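Local coordinates for protein beta-N-acetylhexosaminidase (Thermotoga neapolitana, PDB 5C0Q) that probably hydrolyses terminal non-reducing N-acetyl-D-hexosamine residues in N-acetyl-beta-D-hexosaminides, as a zinc-binding member of glycoside hydrolase family 3, at residues Pro157-Phe162 / Val202-Met207; Thr208-Tyr213 / Asp245-Lys250; Glu341-Glu346 / Gly397-Asp402; Arg345-Leu350 / Arg376-Arg381. All blocks are in the same frame, centred on the assembly; numbering follows the deposited sequence.

Interaction 1: residues Pro157-Phe162 / Val202-Met207. With ZN (zinc ion), chain O.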
# COMPACT_ATOMS: atom_id res chain seq x y z
N PRO B 157 -13.46 -14.02 5.07
CA PRO B 157 -13.41 -14.45 3.67
C PRO B 157 -14.75 -14.75 3.05
O PRO B 157 -15.74 -15.01 3.71
CB PRO B 157 -12.54 -15.72 3.71
CG PRO B 157 -12.73 -16.24 5.07
CD PRO B 157 -12.95 -15.07 5.98
N CYS B 158 -14.75 -14.67 1.74
CA CYS B 158 -15.91 -15.05 0.96
C CYS B 158 -15.45 -15.93 -0.19
O CYS B 158 -14.84 -15.46 -1.14
CB CYS B 158 -16.65 -13.82 0.43
SG CYS B 158 -18.20 -14.23 -0.40
N ILE B 159 -15.71 -17.22 -0.07
CA ILE B 159 -15.26 -18.19 -1.05
C ILE B 159 -16.14 -18.10 -2.26
O ILE B 159 -17.28 -17.79 -2.15
CB ILE B 159 -15.24 -19.62 -0.47
CG1 ILE B 159 -16.65 -20.03 -0.01
CG2 ILE B 159 -14.28 -19.70 0.69
CD1 ILE B 159 -16.69 -21.38 0.66
N LYS B 160 -15.56 -18.31 -3.43
CA LYS B 160 -16.28 -18.13 -4.67
C LYS B 160 -15.72 -19.07 -5.76
O LYS B 160 -14.63 -19.61 -5.58
CB LYS B 160 -16.22 -16.65 -5.10
CG LYS B 160 -14.85 -16.11 -5.33
CD LYS B 160 -14.85 -14.57 -5.41
CE LYS B 160 -13.55 -14.07 -5.98
NZ LYS B 160 -13.51 -12.62 -6.22
N HIS B 161 -16.49 -19.39 -6.79
CA HIS B 161 -17.93 -19.15 -6.86
C HIS B 161 -18.68 -20.49 -6.80
O HIS B 161 -18.52 -21.32 -7.68
CB HIS B 161 -18.34 -18.44 -8.14
CG HIS B 161 -17.52 -17.23 -8.47
ND1 HIS B 161 -16.29 -17.31 -9.06
CD2 HIS B 161 -17.78 -15.92 -8.29
CE1 HIS B 161 -15.82 -16.09 -9.24
NE2 HIS B 161 -16.70 -15.23 -8.77
N PHE B 162 -19.52 -20.67 -5.79
CA PHE B 162 -20.19 -21.93 -5.55
C PHE B 162 -21.15 -22.29 -6.73
O PHE B 162 -21.92 -21.46 -7.19
CB PHE B 162 -20.94 -21.83 -4.24
CG PHE B 162 -21.77 -23.04 -3.92
CD1 PHE B 162 -23.07 -23.16 -4.38
CD2 PHE B 162 -21.26 -24.05 -3.14
CE1 PHE B 162 -23.82 -24.27 -4.09
CE2 PHE B 162 -22.02 -25.14 -2.86
CZ PHE B 162 -23.30 -25.25 -3.33
N VAL B 202 -14.05 -21.88 10.56
CA VAL B 202 -13.82 -20.52 10.11
C VAL B 202 -15.10 -19.87 9.63
O VAL B 202 -15.82 -20.45 8.88
CB VAL B 202 -12.78 -20.46 8.98
CG1 VAL B 202 -12.67 -19.03 8.46
CG2 VAL B 202 -11.43 -20.79 9.53
N LYS B 203 -15.38 -18.67 10.09
CA LYS B 203 -16.49 -17.89 9.59
C LYS B 203 -16.17 -17.42 8.15
O LYS B 203 -15.12 -16.84 7.91
CB LYS B 203 -16.79 -16.71 10.50
CG LYS B 203 -18.05 -15.93 10.11
CD LYS B 203 -18.67 -15.32 11.32
CE LYS B 203 -19.93 -14.58 10.99
NZ LYS B 203 -20.51 -13.94 12.23
N THR B 204 -17.09 -17.67 7.23
CA THR B 204 -16.90 -17.40 5.83
C THR B 204 -18.23 -17.02 5.20
O THR B 204 -19.27 -17.40 5.66
CB THR B 204 -16.30 -18.65 5.10
OG1 THR B 204 -15.98 -18.32 3.75
CG2 THR B 204 -17.28 -19.78 5.04
N ALA B 205 -18.18 -16.25 4.14
CA ALA B 205 -19.34 -16.10 3.29
C ALA B 205 -19.11 -16.94 2.02
O ALA B 205 -18.02 -17.45 1.79
CB ALA B 205 -19.62 -14.61 2.95
N VAL B 206 -20.18 -17.10 1.26
CA VAL B 206 -20.15 -17.86 0.01
C VAL B 206 -20.77 -17.04 -1.09
O VAL B 206 -21.85 -16.52 -0.94
CB VAL B 206 -20.90 -19.20 0.14
CG1 VAL B 206 -21.05 -19.84 -1.20
CG2 VAL B 206 -20.17 -20.11 1.09
N MET B 207 -20.08 -16.94 -2.21
CA MET B 207 -20.64 -16.25 -3.34
C MET B 207 -21.04 -17.25 -4.40
O MET B 207 -20.31 -18.13 -4.71
CB MET B 207 -19.64 -15.23 -3.90
CG MET B 207 -20.23 -14.34 -4.98
SD MET B 207 -19.08 -13.21 -5.82
CE MET B 207 -18.77 -12.10 -4.49
ZN ZN O . -14.94 -18.24 -10.06
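Met207 runs beside strand 157-160 and reaches the zinc-binding His161. Its CB lies 3.9 Å from Lys160 CB and equally near the sulfur of Cys158; CG, anti to the backbone N (chi1 -172°), carries the chain onward, and SD comes to rest 3.9 Å from His161 CD2, in an oblique sulfur-aromatic contact with the ring, before chi3 bends CE aside. The two side chains thus lie alongside each other and point the same way.

The strands 157-160 and 205-207 that carry them pair in parallel within the barrel of the family 3 N-terminal domain. Ala205 N donates to Pro157 O (2.8 Å), Ile159 N to Ala205 O, Met207 N to Ile159 O, and Phe162 N to Met207 O (2.9 Å). Ala205 O is gripped twice, since Thr204 OG1 also donates to it, from the face of the carbonyl plane opposite Ile159 N. One side of the pair joins Cys158 SG to Ala205 CB at 3.7 Å; the other packs Ile159 CG1 against Val206 CG2, on the face that touches helix 191-198.

A cis peptide precedes His161, where the chain turns a corner. His161 ND1 binds zinc at 1.9 Å, with Asp117 and His165 completing the site. Backbone bonds along the strand and from Phe162 N, just beyond His161, probably help fix the chain that carries the metal ligand, beside a mostly apolar pair of strands.

Interaction 2: residues Thr208-Tyr213 / Asp245-Lys250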
# COMPACT_ATOMS: atom_id res chain seq x y z
N THR B 208 -22.21 -17.07 -4.99
CA THR B 208 -22.72 -17.98 -6.02
C THR B 208 -22.15 -17.74 -7.40
O THR B 208 -21.69 -16.66 -7.69
CB THR B 208 -24.24 -17.90 -6.13
OG1 THR B 208 -24.63 -16.58 -6.52
CG2 THR B 208 -24.89 -18.28 -4.82
N ALA B 209 -22.16 -18.77 -8.23
CA ALA B 209 -21.76 -18.63 -9.63
C ALA B 209 -22.98 -18.41 -10.49
O ALA B 209 -23.97 -19.07 -10.33
CB ALA B 209 -21.02 -19.85 -10.11
N HIS B 210 -22.88 -17.47 -11.41
CA HIS B 210 -23.89 -17.32 -12.43
C HIS B 210 -23.62 -18.36 -13.51
O HIS B 210 -23.25 -18.01 -14.61
CB HIS B 210 -23.85 -15.93 -13.06
CG HIS B 210 -24.14 -14.82 -12.12
ND1 HIS B 210 -24.94 -14.96 -11.02
CD2 HIS B 210 -23.72 -13.54 -12.12
CE1 HIS B 210 -25.02 -13.80 -10.38
NE2 HIS B 210 -24.29 -12.93 -11.03
N VAL B 211 -23.77 -19.64 -13.18
CA VAL B 211 -23.43 -20.68 -14.10
C VAL B 211 -24.52 -21.74 -14.04
O VAL B 211 -25.05 -22.03 -12.97
CB VAL B 211 -22.04 -21.28 -13.77
CG1 VAL B 211 -21.73 -22.47 -14.65
CG2 VAL B 211 -20.96 -20.23 -13.90
N LYS B 212 -24.86 -22.28 -15.20
CA LYS B 212 -25.84 -23.33 -15.34
C LYS B 212 -25.17 -24.68 -15.31
O LYS B 212 -24.11 -24.86 -15.89
CB LYS B 212 -26.60 -23.18 -16.65
CG LYS B 212 -27.87 -23.97 -16.74
CD LYS B 212 -28.73 -23.47 -17.88
CE LYS B 212 -28.02 -23.59 -19.18
NZ LYS B 212 -28.93 -23.15 -20.25
N TYR B 213 -25.79 -25.61 -14.59
CA TYR B 213 -25.33 -26.99 -14.49
C TYR B 213 -26.42 -27.99 -14.93
O TYR B 213 -27.08 -28.59 -14.09
CB TYR B 213 -24.89 -27.27 -13.05
CG TYR B 213 -23.77 -26.39 -12.57
CD1 TYR B 213 -24.02 -25.09 -12.16
CD2 TYR B 213 -22.46 -26.85 -12.51
CE1 TYR B 213 -23.01 -24.27 -11.73
CE2 TYR B 213 -21.44 -26.04 -12.08
CZ TYR B 213 -21.72 -24.73 -11.67
OH TYR B 213 -20.71 -23.88 -11.22
N ASP B 245 -23.22 -13.41 -7.06
CA ASP B 245 -22.33 -12.60 -7.85
C ASP B 245 -23.14 -11.39 -8.36
O ASP B 245 -24.33 -11.33 -8.14
CB ASP B 245 -21.74 -13.41 -8.99
CG ASP B 245 -20.47 -12.85 -9.47
OD1 ASP B 245 -20.15 -11.74 -9.05
OD2 ASP B 245 -19.77 -13.47 -10.28
N ALA B 246 -22.53 -10.43 -9.04
CA ALA B 246 -23.30 -9.20 -9.35
C ALA B 246 -24.51 -9.46 -10.28
O ALA B 246 -24.38 -9.99 -11.37
CB ALA B 246 -22.40 -8.17 -9.95
N MET B 247 -25.70 -9.10 -9.82
CA MET B 247 -26.92 -9.45 -10.56
C MET B 247 -27.06 -8.86 -11.95
O MET B 247 -27.70 -9.47 -12.78
CB MET B 247 -28.15 -9.08 -9.76
CG MET B 247 -28.40 -10.03 -8.65
SD MET B 247 -28.75 -11.74 -9.13
CE MET B 247 -29.32 -12.20 -7.52
N GLU B 248 -26.43 -7.73 -12.22
CA GLU B 248 -26.50 -7.07 -13.52
C GLU B 248 -25.67 -7.80 -14.56
O GLU B 248 -25.74 -7.47 -15.72
CB GLU B 248 -25.98 -5.63 -13.42
CG GLU B 248 -26.69 -4.74 -12.41
CD GLU B 248 -25.99 -4.65 -11.04
OE1 GLU B 248 -25.27 -5.58 -10.64
OE2 GLU B 248 -26.20 -3.64 -10.37
N MET B 249 -24.87 -8.76 -14.14
CA MET B 249 -23.99 -9.45 -15.05
C MET B 249 -24.85 -10.16 -16.09
O MET B 249 -25.92 -10.69 -15.77
CB MET B 249 -23.11 -10.44 -14.30
CG MET B 249 -21.64 -10.49 -14.67
SD MET B 249 -20.68 -11.51 -13.49
CE MET B 249 -21.21 -10.76 -12.01
N LYS B 250 -24.38 -10.15 -17.33
CA LYS B 250 -25.16 -10.55 -18.48
C LYS B 250 -25.77 -11.93 -18.33
O LYS B 250 -26.91 -12.16 -18.72
CB LYS B 250 -24.31 -10.46 -19.74
CG LYS B 250 -24.28 -9.08 -20.35
CD LYS B 250 -23.47 -9.08 -21.63
CE LYS B 250 -23.27 -7.68 -22.19
NZ LYS B 250 -24.40 -6.74 -21.94
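Neither segment is regular where His210 and Asp245 meet: the backbones approach only at Thr208 and Asp245, whose CA atoms are 5.7 Å apart, and then diverge. Both are loops that follow neighbouring parallel strands of the TIM-like barrel in the N-terminal domain, 205-208 and 242-243. In the first, His210 is the centre of an inverse gamma turn; in the second, a type I beta turn from Ala246 to Met249 leads to the N-cap of helix 250-253.

The imidazole of His210 bridges the gap. Its CG stands anti to the carbonyl carbon (chi1 -62°), which sends the ring towards the second loop, where one face receives Asp245 CB in a CH-pi contact, 3.6 Å from the ring centroid. The ring and the carboxylate are tilted by 24°, although the two side chains cross at about a right angle. Met249 closes part of the rim, with CE at the ring edge 3.7 Å from His210 CD2. ND1 of His210 is hydrogen-bonded to Thr222, which also holds Thr208 OG1.

Asp245 has been seen to bind zinc; here its side chain is about 4 Å from a zinc ion at the nearest atoms and packs beside His161, which places the contact at the edge of a metal site. Its OD1 accepts from Ala246 N at 2.7 Å. Ala246 O takes two donors from opposite faces of its plane, Met249 N within the turn and His210 NE2, the latter at 3.0 Å and 69° out of the carbonyl plane, and both ring nitrogens of His210 are thereby bonded.

Interaction 3: residues Glu341-Glu346 / Gly397-Asp402. With ZN (zinc ion), chain S.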
# COMPACT_ATOMS: atom_id res chain seq x y z
N GLU B 341 -22.09 33.58 -4.06
CA GLU B 341 -22.42 33.95 -5.42
C GLU B 341 -21.24 33.88 -6.39
O GLU B 341 -21.43 33.73 -7.59
CB GLU B 341 -22.98 35.37 -5.42
CG GLU B 341 -22.27 36.31 -4.42
CD GLU B 341 -22.72 36.17 -2.95
OE1 GLU B 341 -23.44 35.20 -2.60
OE2 GLU B 341 -22.30 37.03 -2.14
N LEU B 342 -20.03 33.94 -5.88
CA LEU B 342 -18.88 33.70 -6.72
C LEU B 342 -18.73 32.24 -7.18
O LEU B 342 -18.19 31.97 -8.25
CB LEU B 342 -17.62 34.11 -5.97
CG LEU B 342 -17.29 35.60 -6.01
CD1 LEU B 342 -16.31 35.92 -4.89
CD2 LEU B 342 -16.73 36.00 -7.35
N LEU B 343 -19.21 31.30 -6.38
CA LEU B 343 -18.70 29.95 -6.49
C LEU B 343 -19.25 29.12 -7.65
O LEU B 343 -18.64 28.15 -8.06
CB LEU B 343 -18.90 29.25 -5.16
CG LEU B 343 -18.20 30.05 -4.05
CD1 LEU B 343 -18.41 29.41 -2.69
CD2 LEU B 343 -16.74 30.18 -4.33
N GLY B 344 -20.40 29.52 -8.19
CA GLY B 344 -20.97 28.88 -9.35
C GLY B 344 -20.38 29.37 -10.66
O GLY B 344 -20.86 29.01 -11.70
N ARG B 345 -19.35 30.21 -10.60
CA ARG B 345 -18.69 30.72 -11.79
C ARG B 345 -17.63 29.79 -12.33
O ARG B 345 -17.31 28.79 -11.75
CB ARG B 345 -18.04 32.07 -11.51
CG ARG B 345 -18.99 33.22 -11.21
CD ARG B 345 -18.14 34.47 -10.90
NE ARG B 345 -18.91 35.66 -10.55
CZ ARG B 345 -18.35 36.85 -10.34
NH1 ARG B 345 -17.04 37.00 -10.46
NH2 ARG B 345 -19.10 37.91 -10.03
N GLU B 346 -17.05 30.16 -13.45
CA GLU B 346 -16.07 29.32 -14.11
C GLU B 346 -14.68 29.80 -13.61
O GLU B 346 -14.39 30.98 -13.62
CB GLU B 346 -16.28 29.41 -15.65
CG GLU B 346 -17.83 29.56 -16.05
CD GLU B 346 -18.07 30.45 -17.30
OE1 GLU B 346 -17.28 30.27 -18.25
OE2 GLU B 346 -18.95 31.37 -17.32
N GLY B 397 -10.53 36.63 -14.84
CA GLY B 397 -11.47 35.55 -15.03
C GLY B 397 -12.71 35.86 -14.23
O GLY B 397 -12.85 36.93 -13.65
N GLU B 398 -13.65 34.93 -14.24
CA GLU B 398 -14.83 35.11 -13.46
C GLU B 398 -14.48 34.84 -12.03
O GLU B 398 -15.00 35.46 -11.13
CB GLU B 398 -15.91 34.14 -13.89
CG GLU B 398 -16.29 34.11 -15.36
CD GLU B 398 -17.37 33.10 -15.58
OE1 GLU B 398 -17.74 32.46 -14.60
OE2 GLU B 398 -17.89 32.96 -16.71
N LEU B 399 -13.58 33.88 -11.84
CA LEU B 399 -13.13 33.50 -10.52
C LEU B 399 -11.78 32.89 -10.66
O LEU B 399 -11.54 32.12 -11.58
CB LEU B 399 -14.10 32.52 -9.87
CG LEU B 399 -13.80 31.90 -8.49
CD1 LEU B 399 -13.67 32.95 -7.41
CD2 LEU B 399 -14.87 30.88 -8.10
N ILE B 400 -10.86 33.26 -9.78
CA ILE B 400 -9.50 32.79 -9.91
C ILE B 400 -9.06 32.06 -8.66
O ILE B 400 -9.28 32.53 -7.56
CB ILE B 400 -8.58 33.97 -10.17
CG1 ILE B 400 -9.22 34.88 -11.22
CG2 ILE B 400 -7.19 33.49 -10.55
CD1 ILE B 400 -8.36 36.01 -11.67
N PHE B 401 -8.43 30.90 -8.81
CA PHE B 401 -7.87 30.22 -7.65
C PHE B 401 -6.35 30.30 -7.68
O PHE B 401 -5.73 29.71 -8.56
CB PHE B 401 -8.26 28.74 -7.58
CG PHE B 401 -9.70 28.48 -7.21
CD1 PHE B 401 -10.53 29.50 -6.81
CD2 PHE B 401 -10.20 27.20 -7.26
CE1 PHE B 401 -11.85 29.23 -6.50
CE2 PHE B 401 -11.51 26.94 -6.94
CZ PHE B 401 -12.34 27.95 -6.57
N ASP B 402 -5.74 31.00 -6.73
CA ASP B 402 -4.28 31.03 -6.68
C ASP B 402 -3.75 30.02 -5.66
O ASP B 402 -3.93 30.17 -4.48
CB ASP B 402 -3.77 32.43 -6.37
CG ASP B 402 -2.26 32.56 -6.50
OD1 ASP B 402 -1.55 31.63 -6.94
OD2 ASP B 402 -1.76 33.63 -6.17
ZN ZN S . -19.66 31.99 -16.66
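As modelled, Glu346 and Glu398 turn their carboxylates almost perpendicular to each other, planes 84° apart, and both address one zinc ion. Glu398 OE2 binds it at 2.0 Å. Glu346 OE2 is also modelled as a ligand, but far too close to the metal and to the other carboxylate for its position to be trusted. The second oxygen of Glu398 has a clearer role: OE1 accepts a nearly straight bond from Glu346 N (2.7 Å, 176° at the hydrogen), approached from above the carboxylate plane. With its chain extended beyond CG, Glu398 thus reaches both the metal and the backbone of the other segment.

Arg345 crosses Glu398 obliquely, its guanidinium standing at 89° to that carboxylate. Its target is the backbone: NH1 donates to Glu398 O at 2.6 Å, within the guanidinium plane and on a lone pair of the carbonyl. Leu342 CD2 lies over one face of the same guanidinium. Deeper in, Leu399 sends CD2 to within 3.5 Å of Leu342 O and 4.3 Å of Leu343 CD2, with Leu343 also touching helix 452-463.

The contact joins the turn before strand 347-352 to the start of strand 399-404 in the C-terminal domain. Two carboxylates directed at one zinc bring negative charge together at this partly exposed sheet end, which the zinc and the Arg381 partner of Glu346 plausibly offset.

Interaction 4: residues Arg345-Leu350 / Arg376-Arg381. With ZN (zinc ion), chain S.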
# COMPACT_ATOMS: atom_id res chain seq x y z
N ARG B 345 -19.35 30.21 -10.60
CA ARG B 345 -18.69 30.72 -11.79
C ARG B 345 -17.63 29.79 -12.33
O ARG B 345 -17.31 28.79 -11.75
CB ARG B 345 -18.04 32.07 -11.51
CG ARG B 345 -18.99 33.22 -11.21
CD ARG B 345 -18.14 34.47 -10.90
NE ARG B 345 -18.91 35.66 -10.55
CZ ARG B 345 -18.35 36.85 -10.34
NH1 ARG B 345 -17.04 37.00 -10.46
NH2 ARG B 345 -19.10 37.91 -10.03
N GLU B 346 -17.05 30.16 -13.45
CA GLU B 346 -16.07 29.32 -14.11
C GLU B 346 -14.68 29.80 -13.61
O GLU B 346 -14.39 30.98 -13.62
CB GLU B 346 -16.28 29.41 -15.65
CG GLU B 346 -17.83 29.56 -16.05
CD GLU B 346 -18.07 30.45 -17.30
OE1 GLU B 346 -17.28 30.27 -18.25
OE2 GLU B 346 -18.95 31.37 -17.32
N VAL B 347 -13.83 28.88 -13.20
CA VAL B 347 -12.63 29.18 -12.45
C VAL B 347 -11.37 29.10 -13.32
O VAL B 347 -11.25 28.24 -14.16
CB VAL B 347 -12.49 28.19 -11.24
CG1 VAL B 347 -11.29 28.50 -10.41
CG2 VAL B 347 -13.70 28.28 -10.37
N VAL B 348 -10.40 29.98 -13.07
CA VAL B 348 -9.10 29.82 -13.66
C VAL B 348 -8.17 29.30 -12.56
O VAL B 348 -8.12 29.87 -11.49
CB VAL B 348 -8.61 31.19 -14.26
CG1 VAL B 348 -7.22 31.12 -14.86
CG2 VAL B 348 -9.59 31.70 -15.30
N LEU B 349 -7.43 28.22 -12.81
CA LEU B 349 -6.54 27.67 -11.79
C LEU B 349 -5.12 28.12 -12.03
O LEU B 349 -4.57 27.92 -13.10
CB LEU B 349 -6.60 26.14 -11.72
CG LEU B 349 -7.96 25.44 -11.56
CD1 LEU B 349 -7.82 23.92 -11.51
CD2 LEU B 349 -8.67 25.95 -10.34
N LEU B 350 -4.50 28.62 -10.98
CA LEU B 350 -3.11 28.99 -11.02
C LEU B 350 -2.39 27.97 -10.15
O LEU B 350 -2.55 27.96 -8.93
CB LEU B 350 -2.92 30.41 -10.48
CG LEU B 350 -3.49 31.59 -11.28
CD1 LEU B 350 -3.11 32.92 -10.68
CD2 LEU B 350 -3.02 31.55 -12.69
N ARG B 376 -14.05 18.26 -9.76
CA ARG B 376 -15.20 17.69 -9.09
C ARG B 376 -16.11 18.73 -8.46
O ARG B 376 -17.28 18.48 -8.28
CB ARG B 376 -14.76 16.73 -7.99
CG ARG B 376 -13.88 15.61 -8.44
CD ARG B 376 -13.72 14.61 -7.32
NE ARG B 376 -14.93 13.81 -7.07
CZ ARG B 376 -15.17 12.63 -7.63
NH1 ARG B 376 -14.32 12.08 -8.46
NH2 ARG B 376 -16.26 11.99 -7.31
N PHE B 377 -15.59 19.90 -8.11
CA PHE B 377 -16.36 20.88 -7.37
C PHE B 377 -16.67 22.17 -8.14
O PHE B 377 -17.63 22.86 -7.85
CB PHE B 377 -15.62 21.24 -6.10
CG PHE B 377 -15.37 20.09 -5.20
CD1 PHE B 377 -16.35 19.66 -4.32
CD2 PHE B 377 -14.17 19.42 -5.24
CE1 PHE B 377 -16.12 18.62 -3.50
CE2 PHE B 377 -13.94 18.38 -4.39
CZ PHE B 377 -14.91 17.98 -3.53
N PHE B 378 -15.89 22.49 -9.16
CA PHE B 378 -16.03 23.76 -9.86
C PHE B 378 -15.89 23.60 -11.33
O PHE B 378 -15.07 22.83 -11.79
CB PHE B 378 -14.96 24.77 -9.41
CG PHE B 378 -15.00 25.08 -7.98
CD1 PHE B 378 -15.89 26.00 -7.50
CD2 PHE B 378 -14.19 24.41 -7.11
CE1 PHE B 378 -15.96 26.25 -6.17
CE2 PHE B 378 -14.24 24.66 -5.79
CZ PHE B 378 -15.13 25.58 -5.31
N LYS B 379 -16.63 24.41 -12.06
CA LYS B 379 -16.38 24.58 -13.47
C LYS B 379 -15.01 25.23 -13.65
O LYS B 379 -14.71 26.19 -12.99
CB LYS B 379 -17.49 25.42 -14.08
CG LYS B 379 -18.81 24.72 -14.05
CD LYS B 379 -19.91 25.51 -14.70
CE LYS B 379 -20.40 26.54 -13.77
NZ LYS B 379 -21.32 27.43 -14.45
N VAL B 380 -14.19 24.65 -14.51
CA VAL B 380 -12.84 25.11 -14.77
C VAL B 380 -12.66 25.64 -16.20
O VAL B 380 -12.90 24.92 -17.17
CB VAL B 380 -11.84 23.98 -14.56
CG1 VAL B 380 -10.48 24.41 -14.99
CG2 VAL B 380 -11.84 23.56 -13.11
N ARG B 381 -12.31 26.92 -16.33
CA ARG B 381 -12.08 27.51 -17.65
C ARG B 381 -10.68 27.31 -18.18
O ARG B 381 -10.50 27.06 -19.36
CB ARG B 381 -12.41 28.97 -17.70
CG ARG B 381 -12.41 29.38 -19.17
CD ARG B 381 -12.91 30.75 -19.43
NE ARG B 381 -14.30 30.92 -19.04
CZ ARG B 381 -14.91 32.09 -19.15
NH1 ARG B 381 -14.27 33.09 -19.68
NH2 ARG B 381 -16.16 32.24 -18.77
ZN ZN S . -19.66 31.99 -16.66
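Val347 and Val380 form a parallel beta bridge, CA to CA 4.7 Å, in which Val347 N donates to Lys379 O (2.8 Å) and Arg381 N to Val347 O (2.8 Å). End to end, the touching parts (345-349 and 378-381) run 72° apart, but the strands stay paired, the backbone of Leu349 bonding to Asp382 and Ile384.

Arg381 lies on the exposed side of the bridge. CG is anti to the backbone N (chi1 -168°) and the chain bends at chi3, which turns the guanidinium back across to Glu346. NH2 and NE both point at OE1 in a salt bridge, the NE bond weak at 3.2 Å and poorly aligned, the NH2 distance implausibly short. As modelled, arginine and metal share one carboxylate, though the short distances make its exact placement doubtful.

On the buried side the contacts are apolar. Val347 CG2 meets Phe378 CB at 3.9 Å, while Leu349 CD1 approaches Val380 CG2 at 4.3 Å.

Strand 347-352 is flanked in the mixed sheet by 380-386, an outermost strand, and by 399-404. Helix 363-377 lies in the beta-alpha-beta connection between the parallel strands 347-352 and 380-386, and Phe378, just beyond it, packs against Phe401 and helix 452-463.

Interactions 1 and 2 are buried and adjoin one another in the N-terminal barrel: strand 205-208 continues from one into the other, Phe162 O meets Ala209 N, and Asp245 packs on His161. Interaction 1 rests on regular strand bonds, interaction 2 on a histidine spanning two irregular loops. Interactions 3 and 4 lie on the opposite side of the chain's centre, their centres 7 Å apart; they share Arg345 and Glu346, and both engage strand 347-352 or the turn leading into it. Partly exposed, they combine apolar contacts among leucines, valines and a phenylalanine with charged groups round a surface zinc, whereas the zinc-binding His161 and Asp245 of the barrel are buried.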